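Local coordinates for protein translation elongation factor 1A (Methanosarcina mazei, PDB 3WND) that probably acts as an elongation factor in translation, binding guanine nucleotide and, in its GTP-bound form, cysteinyl-tRNA(Cys), at residues G33-A38 with F64-S69; A25-E30 with A87-P92; I116-R121 with I152-N157. All blocks are in the same frame, centred on the assembly; numbering follows the deposited sequence.

Overall arrangement
In this nucleotide-binding domain the three contacts gather at one mixed sheet, whose parallel strands 21-28, 86-91, 115-119 and 150-153 carry two of them. Contact 2, buried at every touching residue, pairs strands 21-28 and 86-91; contact 3 pairs 115-119 with 150-153, an edge strand. The two join directly, since 86-91 and 115-119 are neighbours. Contact 1 instead packs helix 34-39 against strand 61-66, the neighbour of strand 21-28 on the flank away from 86-91. Contacts 1 and 3 each reach the surface at one residue, Thr35 and Arg121. Backbone bonds and aliphatic packing dominate contact 2, contact 3 adds polar loops, and contact 1 adds a threonine-aspartate bond to a small aliphatic contact.

Contact 1. Residues G33-A38 with F64-S69; sequences GRTSLA and FVDAHS
Thr35 and Asp66 meet through a single short bond: the threonine hydroxyl OG1 donates to Asp66 OD2 at 2.6 Å, on the syn side of the carboxylate and only 16° out of its plane. Asp66 reaches for it with CG anti to the backbone N (chi1 174°), which lifts the carboxylate off the end of strand 61-66 and toward the helix. The threonine methyl CG2 also lies 3.6 Å from Asp66 OD2, and the two side chains are turned obliquely to one another. One helical turn on, Ala38 CB rests on Asp66 CB at 3.8 Å, a small aliphatic contact that lets the helix come close. Tyr53 of strand 51-55 touches Thr35, Ala38 and Asp66.

Arg34, modelled in two conformers of which one is described, bends at chi3 (-90°) and carries its guanidinium past the aspartate toward the turn beyond the strand. Its NH1 lies 2.9 Å from Ala67 O, at the edge of the group, but the angle is too poor for a hydrogen bond; NH1 bonds to Tyr70 O instead. A water accepts from Arg34 NH2 at 3.2 Å and donates to His68 O. Arg34 NH1 and Asp66 OD1 stay 4.7 Å apart, so the opposite charges do not form a salt bridge. With an alanine in place of Asp66, the Thr35 hydroxyl would probably lose its acceptor and be set free to turn.

Gly33 to Ser36 bind GDP in this protein, in a sequence consistent with a P-loop in which Arg34 replaces the usual lysine; Asp66 probably corresponds to the DxxG aspartate, though Ser69 stands where the glycine would be. In this model, which holds no nucleotide, Asp66 engages the Thr35 hydroxyl, and in the conformer described the nearby arginine may temper the carboxylate's charge.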
ATOM      1  N   GLY A  33     -18.424   5.252   1.410  1.00 16.15           N
ATOM      2  CA  GLY A  33     -18.609   4.849   0.005  1.00 17.44           C
ATOM      3  C   GLY A  33     -17.421   4.197  -0.658  1.00 15.33           C
ATOM      4  O   GLY A  33     -17.404   4.049  -1.864  1.00 15.70           O
ATOM      5  N   ARG A  34     -16.439   3.764   0.131  0.56 14.42           N
ATOM      6  CA  ARG A  34     -15.175   3.141  -0.403  0.56 13.50           C
ATOM      7  C   ARG A  34     -15.483   1.895  -1.222  0.56 14.51           C
ATOM      8  O   ARG A  34     -15.048   1.791  -2.352  0.56 14.86           O
ATOM      9  CB  ARG A  34     -14.349   2.640   0.752  0.56 16.92           C
ATOM     10  CG  ARG A  34     -13.685   3.672   1.601  0.56 19.09           C
ATOM     11  CD  ARG A  34     -12.775   2.888   2.542  0.56 24.61           C
ATOM     12  NE  ARG A  34     -13.560   2.582   3.696  0.56 25.87           N
ATOM     13  CZ  ARG A  34     -13.301   1.696   4.645  0.56 22.38           C
ATOM     14  NH1 ARG A  34     -12.228   0.875   4.632  0.56 19.94           N
ATOM     15  NH2 ARG A  34     -14.144   1.615   5.655  0.56 30.67           N
ATOM     16  N   THR A  35     -16.172   0.917  -0.629  1.00 16.21           N
ATOM     17  CA  THR A  35     -16.434  -0.317  -1.375  1.00 13.66           C
ATOM     18  C   THR A  35     -17.310  -0.089  -2.579  1.00 16.06           C
ATOM     19  O   THR A  35     -16.988  -0.611  -3.651  1.00 15.61           O
ATOM     20  CB  THR A  35     -17.074  -1.376  -0.433  1.00 16.90           C
ATOM     21  OG1 THR A  35     -16.122  -1.686   0.595  1.00 20.34           O
ATOM     22  CG2 THR A  35     -17.452  -2.622  -1.241  1.00 16.45           C
ATOM     23  N   SER A  36     -18.311   0.834  -2.498  1.00 13.97           N
ATOM     24  CA  SER A  36     -19.113   1.049  -3.671  1.00 16.73           C
ATOM     25  C   SER A  36     -18.324   1.695  -4.754  1.00 16.26           C
ATOM     26  O   SER A  36     -18.543   1.426  -5.921  1.00 17.96           O
ATOM     27  CB  SER A  36     -20.281   1.973  -3.273  1.00 19.12           C
ATOM     28  OG  SER A  36     -21.123   1.235  -2.412  1.00 28.34           O
ATOM     29  N   LEU A  37     -17.354   2.530  -4.363  1.00 14.24           N
ATOM     30  CA  LEU A  37     -16.557   3.201  -5.436  1.00 13.40           C
ATOM     31  C   LEU A  37     -15.653   2.119  -6.126  1.00 13.73           C
ATOM     32  O   LEU A  37     -15.583   2.075  -7.381  1.00 13.49           O
ATOM     33  CB  LEU A  37     -15.714   4.331  -4.812  1.00 13.05           C
ATOM     34  CG  LEU A  37     -14.739   5.063  -5.800  1.00 13.34           C
ATOM     35  CD1 LEU A  37     -15.478   5.617  -6.965  1.00 16.55           C
ATOM     36  CD2 LEU A  37     -13.862   6.087  -5.039  1.00 13.91           C
ATOM     37  N   ALA A  38     -14.900   1.389  -5.281  1.00 14.89           N
ATOM     38  CA  ALA A  38     -13.967   0.353  -5.778  1.00 13.05           C
ATOM     39  C   ALA A  38     -14.807  -0.591  -6.723  1.00 15.03           C
ATOM     40  O   ALA A  38     -14.391  -0.924  -7.846  1.00 15.91           O
ATOM     41  CB  ALA A  38     -13.345  -0.461  -4.608  1.00 14.46           C
ATOM     42  N   PHE A  64      -7.730  -1.869  -8.449  1.00 16.00           N
ATOM     43  CA  PHE A  64      -8.188  -1.039  -7.291  1.00 16.55           C
ATOM     44  C   PHE A  64      -8.294  -1.911  -6.088  1.00 19.07           C
ATOM     45  O   PHE A  64      -8.982  -2.901  -6.083  1.00 23.73           O
ATOM     46  CB  PHE A  64      -9.555  -0.382  -7.597  1.00 16.21           C
ATOM     47  CG  PHE A  64      -9.544   0.417  -8.824  1.00 16.62           C
ATOM     48  CD1 PHE A  64      -9.900  -0.151 -10.043  1.00 18.64           C
ATOM     49  CD2 PHE A  64      -9.193   1.736  -8.764  1.00 16.80           C
ATOM     50  CE1 PHE A  64      -9.832   0.618 -11.192  1.00 18.42           C
ATOM     51  CE2 PHE A  64      -9.202   2.525  -9.917  1.00 20.70           C
ATOM     52  CZ  PHE A  64      -9.529   1.944 -11.144  1.00 21.66           C
ATOM     53  N   VAL A  65      -7.623  -1.529  -5.019  1.00 13.49           N
ATOM     54  CA  VAL A  65      -7.601  -2.386  -3.860  1.00 14.94           C
ATOM     55  C   VAL A  65      -8.418  -1.688  -2.798  1.00 18.84           C
ATOM     56  O   VAL A  65      -8.101  -0.554  -2.338  1.00 19.55           O
ATOM     57  CB  VAL A  65      -6.149  -2.540  -3.393  1.00 18.74           C
ATOM     58  CG1 VAL A  65      -6.143  -3.430  -2.175  1.00 22.97           C
ATOM     59  CG2 VAL A  65      -5.327  -3.045  -4.557  1.00 22.34           C
ATOM     60  N   ASP A  66      -9.510  -2.354  -2.435  1.00 19.06           N
ATOM     61  CA  ASP A  66     -10.368  -1.864  -1.364  1.00 18.18           C
ATOM     62  C   ASP A  66      -9.871  -2.404  -0.051  1.00 17.19           C
ATOM     63  O   ASP A  66      -9.835  -3.670   0.152  1.00 18.17           O
ATOM     64  CB  ASP A  66     -11.807  -2.332  -1.642  1.00 17.18           C
ATOM     65  CG  ASP A  66     -12.829  -1.996  -0.471  1.00 20.95           C
ATOM     66  OD1 ASP A  66     -12.546  -1.219   0.458  1.00 20.51           O
ATOM     67  OD2 ASP A  66     -13.965  -2.531  -0.566  1.00 19.68           O
ATOM     68  N   ALA A  67      -9.400  -1.480   0.825  1.00 16.80           N
ATOM     69  CA  ALA A  67      -8.957  -1.947   2.179  1.00 15.97           C
ATOM     70  C   ALA A  67     -10.164  -2.158   3.117  1.00 18.41           C
ATOM     71  O   ALA A  67     -10.411  -1.384   4.099  1.00 21.12           O
ATOM     72  CB  ALA A  67      -7.995  -0.869   2.781  1.00 19.71           C
ATOM     73  N   HIS A  68     -10.981  -3.155   2.788  1.00 19.95           N
ATOM     74  CA  HIS A  68     -12.293  -3.254   3.444  1.00 21.23           C
ATOM     75  C   HIS A  68     -12.283  -3.636   4.876  1.00 21.49           C
ATOM     76  O   HIS A  68     -13.325  -3.493   5.521  1.00 24.03           O
ATOM     77  CB  HIS A  68     -13.262  -4.153   2.621  1.00 22.45           C
ATOM     78  CG  HIS A  68     -12.857  -5.612   2.627  1.00 22.20           C
ATOM     79  ND1 HIS A  68     -12.184  -6.233   1.570  1.00 30.92           N
ATOM     80  CD2 HIS A  68     -12.851  -6.508   3.654  1.00 22.37           C
ATOM     81  CE1 HIS A  68     -11.908  -7.478   1.898  1.00 23.87           C
ATOM     82  NE2 HIS A  68     -12.328  -7.688   3.157  1.00 31.04           N
ATOM     83  N   SER A  69     -11.136  -4.140   5.382  1.00 19.13           N
ATOM     84  CA  SER A  69     -10.990  -4.514   6.781  1.00 18.84           C
ATOM     85  C   SER A  69     -10.407  -3.414   7.648  1.00 17.89           C
ATOM     86  O   SER A  69     -10.200  -3.608   8.789  1.00 22.72           O
ATOM     87  CB  SER A  69     -10.248  -5.884   7.023  1.00 20.45           C
ATOM     88  OG  SER A  69     -10.813  -6.845   6.205  1.00 26.76           O
TER
HETATM   89  O   HOH W   1     -14.303  -1.350   6.937  1.00 37.89           O

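Contact 2. Residues A25-E30 with A87-P92; sequences AIIGTE and AVLCIP
Ile27 is held to the neighbouring strand through its N and its O, as expected of a parallel pair. Its N donates to Val88 O at 2.9 Å and its O accepts from Cys90 N at 2.7 Å, while Val88 N gives a nearly linear bond (177°) to Ala25 O. CA-H...O contacts supplement these, as from Ile26 CA to Val88 O at 3.5 Å. Past Cys90 N a water links the two segments, accepting from Thr29 N and donating to Cys90 O.

Among apolar contacts, Ile26, in the conformer described, lies alongside Val88, its CD1 3.6 Å from Val88 CB, and its CG2 meets Cys90 SG at 3.7 Å. On the face of Ile27, Leu89 has CG anti to its backbone N (chi1 169°), from which CD1 turns in over Gly28, 3.8 Å from its CA; a side chain there would run into Cys90 O. The side chains of Thr29 (OG1 bonded to Asp97) and Pro92 cross at about a right angle, Thr29 CG2 lying 3.9 Å from Pro92 CD.

Helix 34-39 covers Ile26, Val88 and Cys90; helices 74-83 and 98-109 cover Ile27 and Leu89 respectively. Strands 61-66 and 115-119 continue the sheet.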
ATOM      1  N   ALA A  25      -5.078   2.236  -4.378  1.00 12.69           N
ATOM      2  CA  ALA A  25      -5.709   1.903  -3.096  1.00 11.77           C
ATOM      3  C   ALA A  25      -6.880   2.780  -2.837  1.00 14.89           C
ATOM      4  O   ALA A  25      -6.798   3.996  -2.946  1.00 14.12           O
ATOM      5  CB  ALA A  25      -4.708   2.140  -1.987  1.00 16.36           C
ATOM      6  N   ILE A  26      -8.015   2.166  -2.557  0.62 14.09           N
ATOM      7  CA  ILE A  26      -9.237   2.973  -2.200  0.62 13.87           C
ATOM      8  C   ILE A  26      -9.419   2.769  -0.704  0.62 15.76           C
ATOM      9  O   ILE A  26      -9.609   1.622  -0.213  0.62 17.59           O
ATOM     10  CB  ILE A  26     -10.550   2.533  -2.964  0.62 14.37           C
ATOM     11  CG1 ILE A  26     -10.364   2.416  -4.504  0.62 16.23           C
ATOM     12  CG2 ILE A  26     -11.710   3.449  -2.539  0.62 17.65           C
ATOM     13  CD1 ILE A  26      -9.917   3.642  -5.248  0.62 17.68           C
ATOM     14  N   ILE A  27      -9.312   3.885   0.029  1.00 12.77           N
ATOM     15  CA  ILE A  27      -9.279   3.824   1.459  1.00 11.89           C
ATOM     16  C   ILE A  27     -10.194   4.875   2.078  1.00 13.57           C
ATOM     17  O   ILE A  27     -10.629   5.875   1.417  1.00 14.32           O
ATOM     18  CB  ILE A  27      -7.813   4.014   1.997  1.00 15.12           C
ATOM     19  CG1 ILE A  27      -7.303   5.442   1.709  1.00 16.06           C
ATOM     20  CG2 ILE A  27      -6.844   2.900   1.432  1.00 14.61           C
ATOM     21  CD1 ILE A  27      -6.027   5.793   2.529  1.00 14.59           C
ATOM     22  N   GLY A  28     -10.411   4.729   3.353  1.00 16.49           N
ATOM     23  CA  GLY A  28     -11.030   5.751   4.179  1.00 18.37           C
ATOM     24  C   GLY A  28     -11.902   5.210   5.269  1.00 22.39           C
ATOM     25  O   GLY A  28     -11.926   3.970   5.515  1.00 22.87           O
ATOM     26  N   THR A  29     -12.549   6.123   5.974  1.00 18.53           N
ATOM     27  CA  THR A  29     -13.361   5.826   7.175  1.00 18.66           C
ATOM     28  C   THR A  29     -14.600   5.002   6.928  1.00 19.93           C
ATOM     29  O   THR A  29     -14.929   4.624   5.764  1.00 23.03           O
ATOM     30  CB  THR A  29     -13.699   7.184   7.917  1.00 15.59           C
ATOM     31  OG1 THR A  29     -14.149   6.888   9.259  1.00 21.60           O
ATOM     32  CG2 THR A  29     -14.706   8.043   7.153  1.00 15.21           C
ATOM     33  N   GLU A  30     -15.247   4.594   8.037  1.00 21.54           N
ATOM     34  CA  GLU A  30     -16.554   3.895   7.896  1.00 19.93           C
ATOM     35  C   GLU A  30     -17.576   4.697   7.133  1.00 19.90           C
ATOM     36  O   GLU A  30     -17.623   5.928   7.262  1.00 22.48           O
ATOM     37  CB  GLU A  30     -17.162   3.596   9.274  1.00 28.93           C
ATOM     38  CG  GLU A  30     -16.338   2.589  10.033  1.00 38.14           C
ATOM     39  CD  GLU A  30     -15.476   3.193  11.171  1.00 58.63           C
ATOM     40  OE1 GLU A  30     -14.823   4.313  11.026  1.00 35.95           O
ATOM     41  OE2 GLU A  30     -15.424   2.493  12.237  1.00 55.02           O
ATOM     42  N   ALA A  87      -3.263   6.691  -4.076  1.00 11.19           N
ATOM     43  CA  ALA A  87      -4.247   6.498  -2.977  1.00 12.34           C
ATOM     44  C   ALA A  87      -5.437   7.342  -3.273  1.00 12.36           C
ATOM     45  O   ALA A  87      -5.273   8.508  -3.597  1.00 13.59           O
ATOM     46  CB  ALA A  87      -3.671   6.873  -1.582  1.00 14.57           C
ATOM     47  N   VAL A  88      -6.621   6.751  -3.179  1.00 11.28           N
ATOM     48  CA  VAL A  88      -7.858   7.565  -3.244  1.00 11.08           C
ATOM     49  C   VAL A  88      -8.489   7.499  -1.852  1.00 12.23           C
ATOM     50  O   VAL A  88      -8.872   6.405  -1.383  1.00 12.24           O
ATOM     51  CB  VAL A  88      -8.851   6.962  -4.240  1.00 10.17           C
ATOM     52  CG1 VAL A  88     -10.207   7.737  -4.145  1.00 13.44           C
ATOM     53  CG2 VAL A  88      -8.228   7.070  -5.648  1.00 14.30           C
ATOM     54  N   LEU A  89      -8.466   8.648  -1.153  1.00 12.08           N
ATOM     55  CA  LEU A  89      -8.978   8.748   0.239  1.00  9.88           C
ATOM     56  C   LEU A  89     -10.411   9.205   0.155  1.00 12.14           C
ATOM     57  O   LEU A  89     -10.666  10.312  -0.381  1.00 12.29           O
ATOM     58  CB  LEU A  89      -8.099   9.672   1.076  1.00 11.15           C
ATOM     59  CG  LEU A  89      -8.670  10.060   2.416  1.00  9.60           C
ATOM     60  CD1 LEU A  89      -8.856   8.766   3.309  1.00 11.51           C
ATOM     61  CD2 LEU A  89      -7.730  11.089   3.067  1.00 12.40           C
ATOM     62  N   CYS A  90     -11.305   8.358   0.591  1.00 10.78           N
ATOM     63  CA  CYS A  90     -12.765   8.669   0.463  1.00 11.76           C
ATOM     64  C   CYS A  90     -13.219   9.360   1.753  1.00 11.04           C
ATOM     65  O   CYS A  90     -13.052   8.851   2.813  1.00 13.44           O
ATOM     66  CB  CYS A  90     -13.521   7.342   0.310  1.00 11.67           C
ATOM     67  SG  CYS A  90     -13.167   6.534  -1.230  1.00 14.04           S
ATOM     68  N   ILE A  91     -13.738  10.579   1.591  1.00 11.21           N
ATOM     69  CA  ILE A  91     -14.268  11.312   2.742  1.00 13.12           C
ATOM     70  C   ILE A  91     -15.734  11.650   2.404  1.00 12.73           C
ATOM     71  O   ILE A  91     -15.972  12.474   1.496  1.00 12.65           O
ATOM     72  CB  ILE A  91     -13.438  12.590   3.004  1.00 12.89           C
ATOM     73  CG1 ILE A  91     -11.926  12.212   3.155  1.00 14.40           C
ATOM     74  CG2 ILE A  91     -13.995  13.306   4.217  1.00 13.10           C
ATOM     75  CD1 ILE A  91     -10.979  13.338   3.340  1.00 15.57           C
ATOM     76  N   PRO A  92     -16.672  11.185   3.232  1.00 12.31           N
ATOM     77  CA  PRO A  92     -18.093  11.498   3.005  1.00 14.06           C
ATOM     78  C   PRO A  92     -18.469  12.884   3.627  1.00 13.41           C
ATOM     79  O   PRO A  92     -17.652  13.482   4.321  1.00 12.59           O
ATOM     80  CB  PRO A  92     -18.785  10.360   3.754  1.00 13.56           C
ATOM     81  CG  PRO A  92     -17.870  10.141   4.996  1.00 15.49           C
ATOM     82  CD  PRO A  92     -16.472  10.241   4.391  1.00 12.94           C
TER
HETATM   83  O   HOH W   2     -11.833   8.786   5.326  1.00 17.50           O

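Contact 3. Residues I116-R121 with I152-N157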
ATOM      1  N   ILE A 116      -5.532  11.293  -4.447  1.00 11.80           N
ATOM      2  CA  ILE A 116      -6.730  12.055  -4.779  1.00 12.37           C
ATOM      3  C   ILE A 116      -7.664  11.877  -3.574  1.00 11.93           C
ATOM      4  O   ILE A 116      -7.683  10.823  -2.947  1.00 12.70           O
ATOM      5  CB  ILE A 116      -7.466  11.479  -6.017  1.00 13.30           C
ATOM      6  CG1 ILE A 116      -6.472  11.342  -7.146  1.00 17.11           C
ATOM      7  CG2 ILE A 116      -8.673  12.397  -6.406  1.00 19.64           C
ATOM      8  CD1 ILE A 116      -7.022  10.485  -8.345  1.00 18.06           C
ATOM      9  N   ILE A 117      -8.347  12.981  -3.210  1.00 12.59           N
ATOM     10  CA  ILE A 117      -9.427  12.919  -2.246  1.00 12.51           C
ATOM     11  C   ILE A 117     -10.734  12.758  -2.947  1.00 12.32           C
ATOM     12  O   ILE A 117     -11.082  13.694  -3.739  1.00 12.92           O
ATOM     13  CB  ILE A 117      -9.396  14.112  -1.251  1.00 12.80           C
ATOM     14  CG1 ILE A 117      -8.068  14.022  -0.432  1.00 17.08           C
ATOM     15  CG2 ILE A 117     -10.582  14.061  -0.294  1.00 15.49           C
ATOM     16  CD1 ILE A 117      -7.810  15.170   0.537  1.00 18.42           C
ATOM     17  N   ALA A 118     -11.487  11.692  -2.689  1.00 11.76           N
ATOM     18  CA  ALA A 118     -12.824  11.560  -3.264  1.00 11.54           C
ATOM     19  C   ALA A 118     -13.832  11.992  -2.217  1.00 12.52           C
ATOM     20  O   ALA A 118     -13.905  11.367  -1.144  1.00 10.12           O
ATOM     21  CB  ALA A 118     -13.060  10.117  -3.662  1.00 13.97           C
ATOM     22  N   LEU A 119     -14.565  13.061  -2.498  1.00 12.04           N
ATOM     23  CA  LEU A 119     -15.576  13.551  -1.611  1.00 12.85           C
ATOM     24  C   LEU A 119     -16.883  12.844  -2.029  1.00 12.10           C
ATOM     25  O   LEU A 119     -17.580  13.254  -2.906  1.00 12.61           O
ATOM     26  CB  LEU A 119     -15.724  15.085  -1.688  1.00 11.10           C
ATOM     27  CG  LEU A 119     -14.522  15.869  -1.161  1.00 14.21           C
ATOM     28  CD1 LEU A 119     -14.790  17.416  -1.239  1.00 17.80           C
ATOM     29  CD2 LEU A 119     -14.088  15.376   0.221  1.00 15.58           C
ATOM     30  N   THR A 120     -17.085  11.678  -1.414  1.00 12.17           N
ATOM     31  CA  THR A 120     -18.091  10.740  -1.907  1.00 12.58           C
ATOM     32  C   THR A 120     -19.515  11.195  -1.500  1.00 12.33           C
ATOM     33  O   THR A 120     -19.735  12.141  -0.708  1.00 11.93           O
ATOM     34  CB  THR A 120     -17.829   9.343  -1.280  1.00 14.43           C
ATOM     35  OG1 THR A 120     -17.650   9.516   0.115  1.00 14.48           O
ATOM     36  CG2 THR A 120     -16.504   8.759  -1.846  1.00 12.76           C
ATOM     37  N   ARG A 121     -20.516  10.438  -1.982  1.00 12.17           N
ATOM     38  CA  ARG A 121     -21.914  10.657  -1.549  1.00 13.88           C
ATOM     39  C   ARG A 121     -22.353  12.044  -1.906  1.00 13.53           C
ATOM     40  O   ARG A 121     -23.142  12.641  -1.151  1.00 13.86           O
ATOM     41  CB  ARG A 121     -22.170  10.250  -0.063  1.00 16.59           C
ATOM     42  CG  ARG A 121     -21.739   8.815   0.192  1.00 20.36           C
ATOM     43  CD  ARG A 121     -21.753   8.458   1.627  1.00 28.77           C
ATOM     44  NE  ARG A 121     -23.088   8.345   2.152  1.00 36.20           N
ATOM     45  CZ  ARG A 121     -23.349   8.299   3.472  1.00 50.13           C
ATOM     46  NH1 ARG A 121     -22.355   8.412   4.431  1.00 38.62           N
ATOM     47  NH2 ARG A 121     -24.624   8.177   3.849  1.00 52.42           N
ATOM     48  N   ILE A 152     -12.254  15.680  -5.425  1.00 14.38           N
ATOM     49  CA  ILE A 152     -13.256  15.499  -6.466  1.00 14.00           C
ATOM     50  C   ILE A 152     -14.545  15.059  -5.824  1.00 11.97           C
ATOM     51  O   ILE A 152     -14.595  13.976  -5.193  1.00 13.07           O
ATOM     52  CB  ILE A 152     -12.769  14.393  -7.485  1.00 14.47           C
ATOM     53  CG1 ILE A 152     -11.470  14.974  -8.175  1.00 18.32           C
ATOM     54  CG2 ILE A 152     -13.869  14.202  -8.581  1.00 16.01           C
ATOM     55  CD1 ILE A 152     -10.807  13.993  -9.068  1.00 20.88           C
ATOM     56  N   SER A 153     -15.604  15.840  -5.993  1.00 14.07           N
ATOM     57  CA  SER A 153     -16.906  15.455  -5.417  1.00 13.26           C
ATOM     58  C   SER A 153     -17.587  14.442  -6.382  1.00 14.22           C
ATOM     59  O   SER A 153     -17.658  14.707  -7.612  1.00 16.05           O
ATOM     60  CB  SER A 153     -17.759  16.732  -5.410  1.00 14.47           C
ATOM     61  OG  SER A 153     -19.058  16.418  -4.949  1.00 15.06           O
ATOM     62  N   LEU A 154     -18.109  13.357  -5.850  1.00 12.26           N
ATOM     63  CA  LEU A 154     -18.683  12.303  -6.734  1.00 11.83           C
ATOM     64  C   LEU A 154     -19.703  11.463  -5.994  1.00 10.96           C
ATOM     65  O   LEU A 154     -19.800  11.525  -4.772  1.00 13.62           O
ATOM     66  CB  LEU A 154     -17.520  11.384  -7.269  1.00 16.14           C
ATOM     67  CG  LEU A 154     -16.699  10.563  -6.227  1.00 14.82           C
ATOM     68  CD1 LEU A 154     -17.414   9.293  -5.827  1.00 17.41           C
ATOM     69  CD2 LEU A 154     -15.314  10.203  -6.855  1.00 16.41           C
ATOM     70  N   ASN A 155     -20.480  10.653  -6.742  1.00 12.79           N
ATOM     71  CA  ASN A 155     -21.259   9.619  -6.090  1.00 17.31           C
ATOM     72  C   ASN A 155     -21.277   8.427  -7.093  1.00 14.25           C
ATOM     73  O   ASN A 155     -20.870   8.583  -8.246  1.00 13.88           O
ATOM     74  CB  ASN A 155     -22.746  10.122  -5.797  1.00 16.12           C
ATOM     75  CG  ASN A 155     -23.532  10.426  -7.086  1.00 14.67           C
ATOM     76  OD1 ASN A 155     -23.871   9.481  -7.852  1.00 15.62           O
ATOM     77  ND2 ASN A 155     -23.848  11.723  -7.355  1.00 15.11           N
ATOM     78  N   THR A 156     -21.684   7.312  -6.580  1.00 14.64           N
ATOM     79  CA  THR A 156     -21.845   6.096  -7.355  1.00 13.36           C
ATOM     80  C   THR A 156     -23.318   5.637  -7.224  1.00 16.77           C
ATOM     81  O   THR A 156     -23.611   4.409  -7.075  1.00 17.47           O
ATOM     82  CB  THR A 156     -20.856   5.001  -6.970  1.00 15.93           C
ATOM     83  OG1 THR A 156     -20.999   4.784  -5.573  1.00 16.69           O
ATOM     84  CG2 THR A 156     -19.411   5.420  -7.371  1.00 15.80           C
ATOM     85  N   ASN A 157     -24.242   6.606  -7.305  1.00 16.47           N
ATOM     86  CA  ASN A 157     -25.689   6.339  -7.200  1.00 16.81           C
ATOM     87  C   ASN A 157     -26.415   6.578  -8.478  1.00 17.18           C
ATOM     88  O   ASN A 157     -26.589   7.701  -8.873  1.00 19.31           O
ATOM     89  CB  ASN A 157     -26.219   7.216  -6.094  1.00 17.06           C
ATOM     90  CG  ASN A 157     -27.703   7.007  -5.847  1.00 23.01           C
ATOM     91  OD1 ASN A 157     -28.360   6.185  -6.504  1.00 21.72           O
ATOM     92  ND2 ASN A 157     -28.245   7.798  -4.962  1.00 23.48           N
TER
HETATM   93  O   HOH W   3     -19.438  15.493  -2.471  1.00 14.41           O
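Leu119 O is gripped by two donors at the point where strand 115-119 ends. Leu154 N reaches it at 3.0 Å, tilted 33° from the carbonyl plane, and a water donates to it at 2.9 Å. That same water also bonds to Ser153 OG, while Ser153 CA adds a CA-H...O contact to the carbonyl. Upstream, Leu119 N donates to Ile152 O at 2.8 Å from above the carbonyl plane, whereas Ile152 N lies nearly in line with the C=O of Ile117. Further on, the pairing lapses: Arg121 N approaches Leu154 O at too poor an angle to bond.

Side chains close the face that holds Ala118 and Ile152. Leu154 has CG between its backbone N and carbonyl carbon (chi1 63°), which turns both methyls toward segment 116-121, CD2 to Ala118 CB at 3.9 Å and CD1 alongside Thr120 CG2. Ile152 CD1 meets Ile116 CG2 obliquely at 3.8 Å, and helix 167-187 covers Ile116 and Leu154. Helix 127-140, the crossover of this beta-alpha-beta unit, packs on Leu119 and Ser153.

Past the strands the work turns polar. Asn155 OD1 accepts from Asn157 N at 2.9 Å, an Asx turn, and also from Phe164 N, while its ND2 donates to Asn162 O and Ser122 OG. Thr120 OG1 bonds to Ser32 O. Asp123 and Thr156 bind GDP in this protein, and Thr120 to Asp123 probably occupy the place of the NKxD motif, with threonine and arginine for its asparagine and lysine. Backbone bonds and an aliphatic seam thus join the strands, while Asn155 and the bond from Asn157 ND2 to Asp123 OD2 tie the nucleotide-binding loops together.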